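PDB 3IP1: scyllo-inosose 3-dehydrogenase from Thermotoga maritima, which catalyses the NAD(+)-dependent oxidation of scyllo-inosose to 3-dehydro-scyllo-inosose, probably as a step in myo-inositol degradation. Local coordinates for residues R4-H9 / P40-E45; P50-P55 / V103-P108; K365-T370 / K391-N396. All blocks are in the same frame, centred on the assembly; numbering follows the deposited sequence.

From the N terminus, contact 1 comes first: strands 3-12 and 40-47 pair and close a loop of 30 residues. Contact 2 follows, bringing the linker 50-55 against the end of strand 98-106 after 47 intervening residues. The chain then builds the parallel sheet of the nucleotide-binding domain before contact 3, residues 365-370 with 391-396, closes a loop of 20. The three loops stand in series; none nests in or crosses another. Contacts 2 and 3 reach the same mixed sheet, because strands 98-106 and 392-395 both pair with strand 57-66. Helix 376-382, within the loop of contact 3, packs on the valines of contact 1.

Contact 1 of 3, residues R4-H9 / P40-E45; sequences RAVRLH and PEVRVE
His9 and Glu45 meet side chain to side chain across an antiparallel strand pair, residues 4-9 with 40-45, in the N-terminal sheet of this zinc-dependent dehydrogenase. NE2 of His9 donates to OE2 of Glu45 at 2.6 Å, on the syn side and a little out of both planes; a weaker bond runs to OE1. The planes of imidazole and carboxylate are only 24° apart, and the two-oxygen grip probably restrains the ring's rotation. Glu45 reaches it because its CG lies between the backbone N and the carbonyl carbon (chi1 71°), from where the extended chain passes Arg7. There CD of Arg7 rests 3.4 Å from OE1 of Glu45, while the salt bridge from NH2 is long; the stronger partners of this guanidinium are Asp158 and Thr94.

The opposite face is apolar and made of residues suited to a strand, chiefly valines. CG1 of Val6 presses on CG1 of Val42 at 3.4 Å, tighter than usual, and CG2 of Val42 meets CD1 of Leu8 at 3.8 Å. Helices 69-75 and 376-382 cover this face. Behind the side chains stands the backbone ladder: the hydrogen-bonded pairs Ala5-Glu45, Arg7-Arg43 and His9-Glu41 each make two N-H...O bonds, which set the register that places Glu45 four residues along from His9's own partner. At one end Arg4 lays its aliphatic chain against Val44 and sends its charge to Glu374. At the other, CB of Pro40 sits 3.9 Å from CD2 of Leu8, the two side chains pointing the same way.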
ATOM      1  N   ARG A   4     -32.102 -33.981  13.386  1.00 43.43           N
ATOM      2  CA  ARG A   4     -32.382 -33.961  11.957  1.00 42.10           C
ATOM      3  C   ARG A   4     -31.605 -32.831  11.286  1.00 40.44           C
ATOM      4  O   ARG A   4     -31.258 -31.832  11.928  1.00 39.71           O
ATOM      5  CB  ARG A   4     -33.891 -33.819  11.702  1.00 42.46           C
ATOM      6  CG  ARG A   4     -34.730 -35.047  12.145  1.00 45.03           C
ATOM      7  CD  ARG A   4     -36.212 -34.943  11.771  1.00 49.45           C
ATOM      8  NE  ARG A   4     -36.733 -33.571  11.826  1.00 55.40           N
ATOM      9  CZ  ARG A   4     -36.951 -32.865  12.944  1.00 57.98           C
ATOM     10  NH1 ARG A   4     -36.687 -33.380  14.141  1.00 58.80           N
ATOM     11  NH2 ARG A   4     -37.424 -31.624  12.863  1.00 58.52           N
ATOM     12  N   ALA A   5     -31.334 -33.011   9.995  1.00 38.08           N
ATOM     13  CA  ALA A   5     -30.554 -32.073   9.187  1.00 36.17           C
ATOM     14  C   ALA A   5     -30.921 -32.238   7.719  1.00 34.77           C
ATOM     15  O   ALA A   5     -31.350 -33.315   7.303  1.00 34.33           O
ATOM     16  CB  ALA A   5     -29.050 -32.302   9.383  1.00 35.14           C
ATOM     17  N   VAL A   6     -30.710 -31.173   6.946  1.00 33.27           N
ATOM     18  CA  VAL A   6     -30.941 -31.153   5.501  1.00 31.80           C
ATOM     19  C   VAL A   6     -29.672 -31.651   4.784  1.00 31.67           C
ATOM     20  O   VAL A   6     -28.628 -30.963   4.787  1.00 31.66           O
ATOM     21  CB  VAL A   6     -31.317 -29.735   5.058  1.00 31.73           C
ATOM     22  CG1 VAL A   6     -31.460 -29.645   3.566  1.00 30.29           C
ATOM     23  CG2 VAL A   6     -32.610 -29.263   5.781  1.00 31.54           C
ATOM     24  N   ARG A   7     -29.760 -32.844   4.181  1.00 30.32           N
ATOM     25  CA  ARG A   7     -28.608 -33.476   3.537  1.00 29.40           C
ATOM     26  C   ARG A   7     -28.798 -33.686   2.033  1.00 28.89           C
ATOM     27  O   ARG A   7     -29.913 -33.960   1.564  1.00 27.97           O
ATOM     28  CB  ARG A   7     -28.244 -34.797   4.220  1.00 28.82           C
ATOM     29  CG  ARG A   7     -28.045 -34.679   5.736  1.00 30.18           C
ATOM     30  CD  ARG A   7     -27.197 -35.832   6.280  1.00 29.94           C
ATOM     31  NE  ARG A   7     -25.771 -35.528   6.236  1.00 31.79           N
ATOM     32  CZ  ARG A   7     -24.816 -36.422   6.009  1.00 32.51           C
ATOM     33  NH1 ARG A   7     -23.551 -36.044   6.001  1.00 33.64           N
ATOM     34  NH2 ARG A   7     -25.120 -37.688   5.777  1.00 32.59           N
ATOM     35  N   LEU A   8     -27.708 -33.537   1.287  1.00 28.18           N
ATOM     36  CA  LEU A   8     -27.710 -33.779  -0.157  1.00 28.62           C
ATOM     37  C   LEU A   8     -27.018 -35.101  -0.476  1.00 28.50           C
ATOM     38  O   LEU A   8     -25.878 -35.320  -0.096  1.00 28.01           O
ATOM     39  CB  LEU A   8     -27.038 -32.627  -0.930  1.00 28.84           C
ATOM     40  CG  LEU A   8     -27.146 -32.585  -2.473  1.00 29.00           C
ATOM     41  CD1 LEU A   8     -27.115 -31.151  -3.002  1.00 29.33           C
ATOM     42  CD2 LEU A   8     -26.078 -33.429  -3.194  1.00 30.16           C
ATOM     43  N   HIS A   9     -27.721 -35.970  -1.192  1.00 28.35           N
ATOM     44  CA  HIS A   9     -27.145 -37.208  -1.696  1.00 28.66           C
ATOM     45  C   HIS A   9     -27.056 -37.116  -3.207  1.00 28.24           C
ATOM     46  O   HIS A   9     -27.916 -36.520  -3.844  1.00 27.78           O
ATOM     47  CB  HIS A   9     -28.024 -38.405  -1.286  1.00 29.02           C
ATOM     48  CG  HIS A   9     -28.033 -38.651   0.191  1.00 31.06           C
ATOM     49  ND1 HIS A   9     -27.271 -39.637   0.786  1.00 33.33           N
ATOM     50  CD2 HIS A   9     -28.675 -38.010   1.198  1.00 31.94           C
ATOM     51  CE1 HIS A   9     -27.446 -39.595   2.095  1.00 32.68           C
ATOM     52  NE2 HIS A   9     -28.291 -38.614   2.370  1.00 33.30           N
ATOM     53  N   PRO A  40     -28.727 -35.236  -7.925  1.00 29.60           N
ATOM     54  CA  PRO A  40     -28.693 -34.878  -6.510  1.00 30.07           C
ATOM     55  C   PRO A  40     -30.086 -34.909  -5.907  1.00 31.01           C
ATOM     56  O   PRO A  40     -31.074 -34.678  -6.602  1.00 30.58           O
ATOM     57  CB  PRO A  40     -28.178 -33.438  -6.535  1.00 30.19           C
ATOM     58  CG  PRO A  40     -28.698 -32.904  -7.881  1.00 29.27           C
ATOM     59  CD  PRO A  40     -28.527 -34.064  -8.801  1.00 29.05           C
ATOM     60  N   GLU A  41     -30.171 -35.205  -4.618  1.00 31.85           N
ATOM     61  CA  GLU A  41     -31.448 -35.154  -3.946  1.00 33.40           C
ATOM     62  C   GLU A  41     -31.261 -34.636  -2.522  1.00 33.06           C
ATOM     63  O   GLU A  41     -30.388 -35.084  -1.790  1.00 33.14           O
ATOM     64  CB  GLU A  41     -32.122 -36.533  -3.950  1.00 33.82           C
ATOM     65  CG  GLU A  41     -33.476 -36.501  -3.237  1.00 38.17           C
ATOM     66  CD  GLU A  41     -34.027 -37.880  -2.909  1.00 44.54           C
ATOM     67  OE1 GLU A  41     -35.106 -37.933  -2.270  1.00 47.36           O
ATOM     68  OE2 GLU A  41     -33.393 -38.900  -3.281  1.00 46.79           O
ATOM     69  N   VAL A  42     -32.090 -33.686  -2.137  1.00 33.76           N
ATOM     70  CA  VAL A  42     -31.948 -33.051  -0.845  1.00 34.52           C
ATOM     71  C   VAL A  42     -33.082 -33.492   0.057  1.00 35.31           C
ATOM     72  O   VAL A  42     -34.237 -33.302  -0.282  1.00 34.98           O
ATOM     73  CB  VAL A  42     -31.956 -31.509  -0.981  1.00 34.48           C
ATOM     74  CG1 VAL A  42     -31.863 -30.855   0.396  1.00 33.96           C
ATOM     75  CG2 VAL A  42     -30.798 -31.050  -1.892  1.00 34.64           C
ATOM     76  N   ARG A  43     -32.750 -34.068   1.205  1.00 36.28           N
ATOM     77  CA  ARG A  43     -33.771 -34.545   2.127  1.00 37.92           C
ATOM     78  C   ARG A  43     -33.426 -34.266   3.587  1.00 38.04           C
ATOM     79  O   ARG A  43     -32.264 -34.290   3.980  1.00 37.62           O
ATOM     80  CB  ARG A  43     -34.035 -36.046   1.917  1.00 38.40           C
ATOM     81  CG  ARG A  43     -35.280 -36.364   1.091  1.00 41.73           C
ATOM     82  CD  ARG A  43     -36.521 -36.631   1.993  1.00 48.83           C
ATOM     83  NE  ARG A  43     -36.930 -38.049   2.012  1.00 52.74           N
ATOM     84  CZ  ARG A  43     -36.681 -38.919   2.995  1.00 54.45           C
ATOM     85  NH1 ARG A  43     -36.019 -38.563   4.091  1.00 55.49           N
ATOM     86  NH2 ARG A  43     -37.103 -40.169   2.878  1.00 56.22           N
ATOM     87  N   VAL A  44     -34.456 -33.986   4.378  1.00 38.46           N
ATOM     88  CA  VAL A  44     -34.321 -33.963   5.830  1.00 39.20           C
ATOM     89  C   VAL A  44     -34.160 -35.398   6.288  1.00 39.46           C
ATOM     90  O   VAL A  44     -35.018 -36.234   6.004  1.00 40.19           O
ATOM     91  CB  VAL A  44     -35.563 -33.329   6.506  1.00 39.36           C
ATOM     92  CG1 VAL A  44     -35.479 -33.463   8.038  1.00 39.36           C
ATOM     93  CG2 VAL A  44     -35.710 -31.861   6.079  1.00 39.31           C
ATOM     94  N   GLU A  45     -33.059 -35.702   6.967  1.00 39.84           N
ATOM     95  CA  GLU A  45     -32.838 -37.051   7.477  1.00 40.11           C
ATOM     96  C   GLU A  45     -32.276 -37.016   8.897  1.00 40.51           C
ATOM     97  O   GLU A  45     -31.731 -35.994   9.347  1.00 40.26           O
ATOM     98  CB  GLU A  45     -31.956 -37.874   6.519  1.00 40.57           C
ATOM     99  CG  GLU A  45     -30.487 -37.472   6.444  1.00 42.12           C
ATOM    100  CD  GLU A  45     -29.701 -38.206   5.335  1.00 46.03           C
ATOM    101  OE1 GLU A  45     -28.626 -38.796   5.624  1.00 47.39           O
ATOM    102  OE2 GLU A  45     -30.147 -38.185   4.168  1.00 47.16           O
TER

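Contact 2 of 3, residues P50-P55 / V103-P108; sequences PRIEKP and VVEAGP
Ile52 leans from the linker 50-55 onto Glu105 and Gly107, using a different branch for each. Its first torsion, chi1 -57°, sets CG1 anti to the carbonyl carbon and CG2 anti to the backbone N, which spreads the two branches along segment 103-108. CG1 of Ile52 lies 3.9 Å from CD of Glu105, and about as near its CG, the two side chains passing at a slant. The glutamate thus contributes its carbon chain here, a common use of a long polar residue at the surface, where the methylenes can pack while the charge stays near solvent. Both Ile52 and Glu105 also touch Ile59 of strand 57-66.

The other branch, CG2 of Ile52, settles over CA of Gly107 at 4.1 Å. Glycine suits this place because a CB would point into the linker and come within 2.4 Å of Pro55 O. That carbonyl is instead approached by the backbone, with Gly107 CA making a C-H...O contact of 3.4 Å to Pro55 O. Next to it the two prolines meet ring to ring, CB of Pro55 against CG of Pro108 at 3.7 Å. Pro108 has no N-H to offer the same carbonyl, and the backbone hydrogen bond of Pro55 is made with Glu109.

The linker has anchors of its own: Glu57 accepts the N-H groups of Glu53 and Lys54, while Glu53 forms a salt bridge with Lys166. In strand 98-106 an extra residue is accommodated where Val104 and Glu105 both face Ile59, Val104 taking a psi of -13°. This is a classic beta bulge, here near the end of a strand in the GroES-like domain of the zinc-containing alcohol dehydrogenases.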
ATOM      1  N   PRO A  50     -23.822 -34.509  17.479  1.00 41.67           N
ATOM      2  CA  PRO A  50     -22.466 -33.996  17.253  1.00 41.60           C
ATOM      3  C   PRO A  50     -21.554 -34.308  18.438  1.00 41.33           C
ATOM      4  O   PRO A  50     -22.040 -34.517  19.552  1.00 41.26           O
ATOM      5  CB  PRO A  50     -22.673 -32.484  17.086  1.00 41.69           C
ATOM      6  CG  PRO A  50     -24.119 -32.333  16.713  1.00 41.51           C
ATOM      7  CD  PRO A  50     -24.829 -33.433  17.447  1.00 41.56           C
ATOM      8  N   ARG A  51     -20.249 -34.364  18.182  1.00 41.34           N
ATOM      9  CA  ARG A  51     -19.271 -34.712  19.207  1.00 41.52           C
ATOM     10  C   ARG A  51     -18.076 -33.789  19.149  1.00 41.12           C
ATOM     11  O   ARG A  51     -17.572 -33.479  18.065  1.00 41.19           O
ATOM     12  CB  ARG A  51     -18.753 -36.137  19.012  1.00 41.87           C
ATOM     13  CG  ARG A  51     -19.785 -37.221  19.119  1.00 43.83           C
ATOM     14  CD  ARG A  51     -19.249 -38.514  18.509  1.00 47.54           C
ATOM     15  NE  ARG A  51     -18.076 -38.995  19.233  1.00 50.34           N
ATOM     16  CZ  ARG A  51     -18.124 -39.748  20.331  1.00 51.73           C
ATOM     17  NH1 ARG A  51     -19.292 -40.136  20.840  1.00 50.99           N
ATOM     18  NH2 ARG A  51     -16.995 -40.123  20.915  1.00 51.68           N
ATOM     19  N   ILE A  52     -17.631 -33.357  20.327  1.00 40.76           N
ATOM     20  CA  ILE A  52     -16.349 -32.699  20.486  1.00 40.19           C
ATOM     21  C   ILE A  52     -15.284 -33.790  20.407  1.00 40.33           C
ATOM     22  O   ILE A  52     -15.228 -34.669  21.255  1.00 40.78           O
ATOM     23  CB  ILE A  52     -16.239 -31.965  21.846  1.00 39.88           C
ATOM     24  CG1 ILE A  52     -17.373 -30.938  22.036  1.00 38.53           C
ATOM     25  CG2 ILE A  52     -14.838 -31.352  22.018  1.00 39.69           C
ATOM     26  CD1 ILE A  52     -17.360 -29.762  21.058  1.00 36.35           C
ATOM     27  N   GLU A  53     -14.460 -33.733  19.375  1.00 40.27           N
ATOM     28  CA  GLU A  53     -13.450 -34.754  19.152  1.00 40.58           C
ATOM     29  C   GLU A  53     -12.044 -34.196  19.251  1.00 39.33           C
ATOM     30  O   GLU A  53     -11.088 -34.949  19.437  1.00 39.33           O
ATOM     31  CB  GLU A  53     -13.647 -35.381  17.780  1.00 41.05           C
ATOM     32  CG  GLU A  53     -14.761 -36.397  17.767  1.00 44.26           C
ATOM     33  CD  GLU A  53     -15.365 -36.564  16.397  1.00 48.47           C
ATOM     34  OE1 GLU A  53     -15.938 -37.647  16.153  1.00 50.73           O
ATOM     35  OE2 GLU A  53     -15.268 -35.618  15.570  1.00 49.82           O
ATOM     36  N   LYS A  54     -11.937 -32.885  19.090  1.00 37.66           N
ATOM     37  CA  LYS A  54     -10.690 -32.170  19.286  1.00 36.69           C
ATOM     38  C   LYS A  54     -10.957 -31.095  20.319  1.00 35.26           C
ATOM     39  O   LYS A  54     -12.067 -30.571  20.376  1.00 34.69           O
ATOM     40  CB  LYS A  54     -10.204 -31.555  17.970  1.00 37.11           C
ATOM     41  CG  LYS A  54      -9.618 -32.571  17.007  1.00 37.99           C
ATOM     42  CD  LYS A  54     -10.032 -32.243  15.611  1.00 41.27           C
ATOM     43  CE  LYS A  54      -8.827 -32.078  14.711  1.00 44.43           C
ATOM     44  NZ  LYS A  54      -9.093 -30.941  13.756  1.00 45.50           N
ATOM     45  N   PRO A  55      -9.950 -30.778  21.154  1.00 33.93           N
ATOM     46  CA  PRO A  55     -10.231 -29.885  22.279  1.00 33.23           C
ATOM     47  C   PRO A  55     -10.552 -28.428  21.874  1.00 32.53           C
ATOM     48  O   PRO A  55     -10.944 -27.631  22.731  1.00 32.11           O
ATOM     49  CB  PRO A  55      -8.960 -29.973  23.153  1.00 32.90           C
ATOM     50  CG  PRO A  55      -7.941 -30.714  22.349  1.00 33.94           C
ATOM     51  CD  PRO A  55      -8.638 -31.446  21.253  1.00 33.92           C
ATOM     52  N   VAL A 103     -23.609 -21.075  21.272  1.00 28.20           N
ATOM     53  CA  VAL A 103     -22.722 -22.130  21.739  1.00 27.84           C
ATOM     54  C   VAL A 103     -23.425 -22.948  22.825  1.00 28.23           C
ATOM     55  O   VAL A 103     -23.940 -22.392  23.799  1.00 28.56           O
ATOM     56  CB  VAL A 103     -21.356 -21.578  22.246  1.00 27.45           C
ATOM     57  CG1 VAL A 103     -20.435 -22.728  22.618  1.00 26.43           C
ATOM     58  CG2 VAL A 103     -20.687 -20.708  21.146  1.00 27.47           C
ATOM     59  N   VAL A 104     -23.470 -24.263  22.636  1.00 28.39           N
ATOM     60  CA  VAL A 104     -24.049 -25.148  23.649  1.00 28.87           C
ATOM     61  C   VAL A 104     -23.012 -26.069  24.268  1.00 29.87           C
ATOM     62  O   VAL A 104     -23.275 -26.696  25.269  1.00 30.46           O
ATOM     63  CB  VAL A 104     -25.292 -25.976  23.158  1.00 28.89           C
ATOM     64  CG1 VAL A 104     -26.453 -25.054  22.802  1.00 26.94           C
ATOM     65  CG2 VAL A 104     -24.924 -26.942  22.015  1.00 27.95           C
ATOM     66  N   GLU A 105     -21.842 -26.157  23.657  1.00 30.39           N
ATOM     67  CA  GLU A 105     -20.758 -26.901  24.224  1.00 31.15           C
ATOM     68  C   GLU A 105     -19.450 -26.419  23.594  1.00 30.97           C
ATOM     69  O   GLU A 105     -19.416 -26.112  22.411  1.00 31.04           O
ATOM     70  CB  GLU A 105     -20.963 -28.393  23.970  1.00 31.78           C
ATOM     71  CG  GLU A 105     -19.867 -29.241  24.579  1.00 35.16           C
ATOM     72  CD  GLU A 105     -20.216 -30.709  24.712  1.00 40.35           C
ATOM     73  OE1 GLU A 105     -19.566 -31.378  25.558  1.00 43.16           O
ATOM     74  OE2 GLU A 105     -21.111 -31.195  23.982  1.00 41.95           O
ATOM     75  N   ALA A 106     -18.392 -26.364  24.397  1.00 30.85           N
ATOM     76  CA  ALA A 106     -17.051 -25.973  23.950  1.00 30.96           C
ATOM     77  C   ALA A 106     -15.999 -26.881  24.590  1.00 31.18           C
ATOM     78  O   ALA A 106     -16.061 -27.159  25.786  1.00 31.35           O
ATOM     79  CB  ALA A 106     -16.775 -24.519  24.319  1.00 30.12           C
ATOM     80  N   GLY A 107     -15.026 -27.328  23.800  1.00 31.00           N
ATOM     81  CA  GLY A 107     -13.885 -28.071  24.330  1.00 30.66           C
ATOM     82  C   GLY A 107     -12.992 -27.193  25.187  1.00 31.25           C
ATOM     83  O   GLY A 107     -13.158 -25.967  25.194  1.00 31.28           O
ATOM     84  N   PRO A 108     -12.053 -27.813  25.930  1.00 31.35           N
ATOM     85  CA  PRO A 108     -11.190 -27.119  26.882  1.00 31.66           C
ATOM     86  C   PRO A 108     -10.338 -26.004  26.258  1.00 32.02           C
ATOM     87  O   PRO A 108     -10.084 -24.993  26.914  1.00 31.81           O
ATOM     88  CB  PRO A 108     -10.303 -28.251  27.462  1.00 32.26           C
ATOM     89  CG  PRO A 108     -10.421 -29.381  26.504  1.00 31.69           C
ATOM     90  CD  PRO A 108     -11.849 -29.270  25.992  1.00 31.64           C
TER

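Contact 3 of 3, residues K365-T370 / K391-N396; sequences KIISKT and KVTMLN
Lys369 and Thr370 pair in parallel with Val392 and Thr393 to join the two strands of a beta-alpha-beta unit, strand 369-371, helix 376-382 and strand 392-395. Thr393 N donates to Lys369 O at 3.0 Å, and just before it Ser368 N donates to Lys391 O at 2.7 Å, in the carbonyl plane. The serine hydroxyl suits this turn into the strand: OG accepts the N-H of Val390 and, weakly, that of Lys391. One residue further along, CA of Thr370 makes a C-H...O contact of 3.1 Å to Thr393 O.

Ile367 and Thr393 cross at about a right angle, and OG1 of Thr393 faces the fork between the two branches of Ile367, with CG1 and CG2 each 3.7 Å away. The isoleucine also packs on Leu189 and Leu193. An alanine here removes both branches and CD1, which would probably strip the apolar cover from Thr393 OG1 and open a gap beside the two leucines.

Lys391 lays its CB 3.6 Å from Ile366 O and then turns away. With CG anti to the backbone N (chi1 168°), two successive bends, chi2 71° and chi3 62°, carry NZ inward to a salt bridge with Glu98 and a hydrogen bond to Ile67 O. Glu98 is a metal ligand, holding cadmium in this crystal together with His97 and Glu195, and the lysine's charge is likely to steady and polarise its carboxylate. The crossover unit ends its loop at a lysine that serves as second-shell partner to a metal ligand, in the catalytic-domain sheet of a zinc-containing alcohol dehydrogenase.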
ATOM      1  N   LYS A 365     -32.597  -6.433   5.699  1.00 30.14           N
ATOM      2  CA  LYS A 365     -33.531  -5.913   4.708  1.00 30.79           C
ATOM      3  C   LYS A 365     -33.635  -6.805   3.469  1.00 30.22           C
ATOM      4  O   LYS A 365     -34.624  -6.743   2.746  1.00 30.36           O
ATOM      5  CB  LYS A 365     -33.146  -4.491   4.274  1.00 31.03           C
ATOM      6  CG  LYS A 365     -33.124  -3.450   5.398  1.00 34.36           C
ATOM      7  CD  LYS A 365     -32.993  -2.057   4.803  1.00 38.75           C
ATOM      8  CE  LYS A 365     -33.295  -0.974   5.825  1.00 42.31           C
ATOM      9  NZ  LYS A 365     -32.069  -0.556   6.565  1.00 45.93           N
ATOM     10  N   ILE A 366     -32.617  -7.620   3.214  1.00 29.49           N
ATOM     11  CA  ILE A 366     -32.606  -8.435   2.005  1.00 28.75           C
ATOM     12  C   ILE A 366     -33.284  -9.800   2.162  1.00 28.94           C
ATOM     13  O   ILE A 366     -33.501 -10.502   1.166  1.00 28.79           O
ATOM     14  CB  ILE A 366     -31.179  -8.600   1.405  1.00 29.00           C
ATOM     15  CG1 ILE A 366     -30.373  -9.656   2.175  1.00 29.18           C
ATOM     16  CG2 ILE A 366     -30.477  -7.216   1.292  1.00 26.99           C
ATOM     17  CD1 ILE A 366     -29.173 -10.199   1.400  1.00 30.98           C
ATOM     18  N   ILE A 367     -33.618 -10.173   3.391  1.00 28.53           N
ATOM     19  CA  ILE A 367     -34.286 -11.444   3.626  1.00 29.08           C
ATOM     20  C   ILE A 367     -35.726 -11.344   3.122  1.00 29.86           C
ATOM     21  O   ILE A 367     -36.513 -10.567   3.642  1.00 30.24           O
ATOM     22  CB  ILE A 367     -34.208 -11.889   5.113  1.00 28.56           C
ATOM     23  CG1 ILE A 367     -32.738 -12.087   5.528  1.00 27.58           C
ATOM     24  CG2 ILE A 367     -35.013 -13.184   5.345  1.00 29.16           C
ATOM     25  CD1 ILE A 367     -32.511 -12.226   7.030  1.00 24.95           C
ATOM     26  N   SER A 368     -36.044 -12.118   2.091  1.00 30.70           N
ATOM     27  CA  SER A 368     -37.386 -12.117   1.514  1.00 32.48           C
ATOM     28  C   SER A 368     -38.359 -12.939   2.351  1.00 33.03           C
ATOM     29  O   SER A 368     -39.528 -12.582   2.458  1.00 32.84           O
ATOM     30  CB  SER A 368     -37.369 -12.630   0.076  1.00 32.23           C
ATOM     31  OG  SER A 368     -36.325 -11.993  -0.644  1.00 33.93           O
ATOM     32  N   LYS A 369     -37.864 -14.010   2.964  1.00 33.46           N
ATOM     33  CA  LYS A 369     -38.721 -14.950   3.673  1.00 34.83           C
ATOM     34  C   LYS A 369     -37.899 -15.833   4.621  1.00 34.71           C
ATOM     35  O   LYS A 369     -36.774 -16.229   4.297  1.00 34.53           O
ATOM     36  CB  LYS A 369     -39.436 -15.822   2.637  1.00 35.40           C
ATOM     37  CG  LYS A 369     -40.415 -16.815   3.183  1.00 38.87           C
ATOM     38  CD  LYS A 369     -40.890 -17.705   2.053  1.00 44.29           C
ATOM     39  CE  LYS A 369     -42.356 -17.472   1.756  1.00 46.09           C
ATOM     40  NZ  LYS A 369     -43.141 -18.553   2.415  1.00 49.56           N
ATOM     41  N   THR A 370     -38.465 -16.131   5.791  1.00 34.49           N
ATOM     42  CA  THR A 370     -37.878 -17.126   6.689  1.00 33.89           C
ATOM     43  C   THR A 370     -38.776 -18.351   6.712  1.00 33.82           C
ATOM     44  O   THR A 370     -39.993 -18.232   6.610  1.00 33.63           O
ATOM     45  CB  THR A 370     -37.641 -16.586   8.113  1.00 33.75           C
ATOM     46  OG1 THR A 370     -38.861 -16.066   8.635  1.00 33.91           O
ATOM     47  CG2 THR A 370     -36.617 -15.470   8.113  1.00 32.16           C
ATOM     48  N   LYS A 391     -33.316 -13.596  -0.884  1.00 30.21           N
ATOM     49  CA  LYS A 391     -32.667 -14.418   0.109  1.00 29.54           C
ATOM     50  C   LYS A 391     -33.732 -15.072   0.965  1.00 29.90           C
ATOM     51  O   LYS A 391     -34.642 -14.402   1.480  1.00 29.22           O
ATOM     52  CB  LYS A 391     -31.702 -13.574   0.961  1.00 29.47           C
ATOM     53  CG  LYS A 391     -31.154 -14.241   2.243  1.00 28.41           C
ATOM     54  CD  LYS A 391     -30.153 -15.364   1.973  1.00 28.62           C
ATOM     55  CE  LYS A 391     -28.923 -14.826   1.257  1.00 28.33           C
ATOM     56  NZ  LYS A 391     -28.018 -15.930   0.859  1.00 28.15           N
ATOM     57  N   VAL A 392     -33.588 -16.391   1.111  1.00 30.00           N
ATOM     58  CA  VAL A 392     -34.468 -17.226   1.917  1.00 29.74           C
ATOM     59  C   VAL A 392     -33.631 -17.792   3.037  1.00 29.09           C
ATOM     60  O   VAL A 392     -32.552 -18.309   2.794  1.00 28.10           O
ATOM     61  CB  VAL A 392     -35.070 -18.386   1.076  1.00 29.98           C
ATOM     62  CG1 VAL A 392     -35.761 -19.437   1.968  1.00 30.37           C
ATOM     63  CG2 VAL A 392     -36.053 -17.829   0.047  1.00 31.10           C
ATOM     64  N   THR A 393     -34.144 -17.694   4.264  1.00 28.76           N
ATOM     65  CA  THR A 393     -33.375 -18.056   5.456  1.00 28.58           C
ATOM     66  C   THR A 393     -34.126 -19.018   6.376  1.00 29.07           C
ATOM     67  O   THR A 393     -35.247 -18.724   6.805  1.00 28.04           O
ATOM     68  CB  THR A 393     -33.025 -16.770   6.269  1.00 28.24           C
ATOM     69  OG1 THR A 393     -32.395 -15.817   5.401  1.00 27.73           O
ATOM     70  CG2 THR A 393     -32.120 -17.077   7.443  1.00 27.26           C
HETATM   71  N   MSE A 394     -33.481 -20.143   6.703  1.00 29.42           N
HETATM   72  CA  MSE A 394     -33.963 -21.032   7.754  1.00 30.92           C
HETATM   73  C   MSE A 394     -33.931 -20.340   9.116  1.00 32.09           C
HETATM   74  O   MSE A 394     -32.922 -19.777   9.508  1.00 32.46           O
HETATM   75  CB  MSE A 394     -33.122 -22.297   7.832  1.00 30.45           C
HETATM   76  CG  MSE A 394     -33.792 -23.378   8.656  1.00 32.26           C
HETATM   77 SE   MSE A 394     -32.563 -24.787   9.175  1.00 35.04          SE
HETATM   78  CE  MSE A 394     -31.659 -23.880  10.628  1.00 32.02           C
ATOM     79  N   LEU A 395     -35.049 -20.378   9.828  1.00 33.87           N
ATOM     80  CA  LEU A 395     -35.113 -19.890  11.192  1.00 35.50           C
ATOM     81  C   LEU A 395     -35.621 -21.013  12.102  1.00 36.46           C
ATOM     82  O   LEU A 395     -36.732 -21.506  11.909  1.00 36.58           O
ATOM     83  CB  LEU A 395     -36.039 -18.678  11.259  1.00 35.22           C
ATOM     84  CG  LEU A 395     -36.258 -17.992  12.608  1.00 37.27           C
ATOM     85  CD1 LEU A 395     -34.951 -17.376  13.140  1.00 37.49           C
ATOM     86  CD2 LEU A 395     -37.344 -16.918  12.462  1.00 38.20           C
ATOM     87  N   ASN A 396     -34.796 -21.431  13.061  1.00 37.63           N
ATOM     88  CA  ASN A 396     -35.212 -22.370  14.104  1.00 39.84           C
ATOM     89  C   ASN A 396     -35.792 -21.638  15.305  1.00 40.89           C
ATOM     90  O   ASN A 396     -35.167 -20.727  15.836  1.00 40.99           O
ATOM     91  CB  ASN A 396     -34.028 -23.219  14.577  1.00 39.49           C
ATOM     92  CG  ASN A 396     -33.569 -24.205  13.537  1.00 40.58           C
ATOM     93  OD1 ASN A 396     -34.338 -24.583  12.643  1.00 41.29           O
ATOM     94  ND2 ASN A 396     -32.302 -24.641  13.639  1.00 40.27           N
TER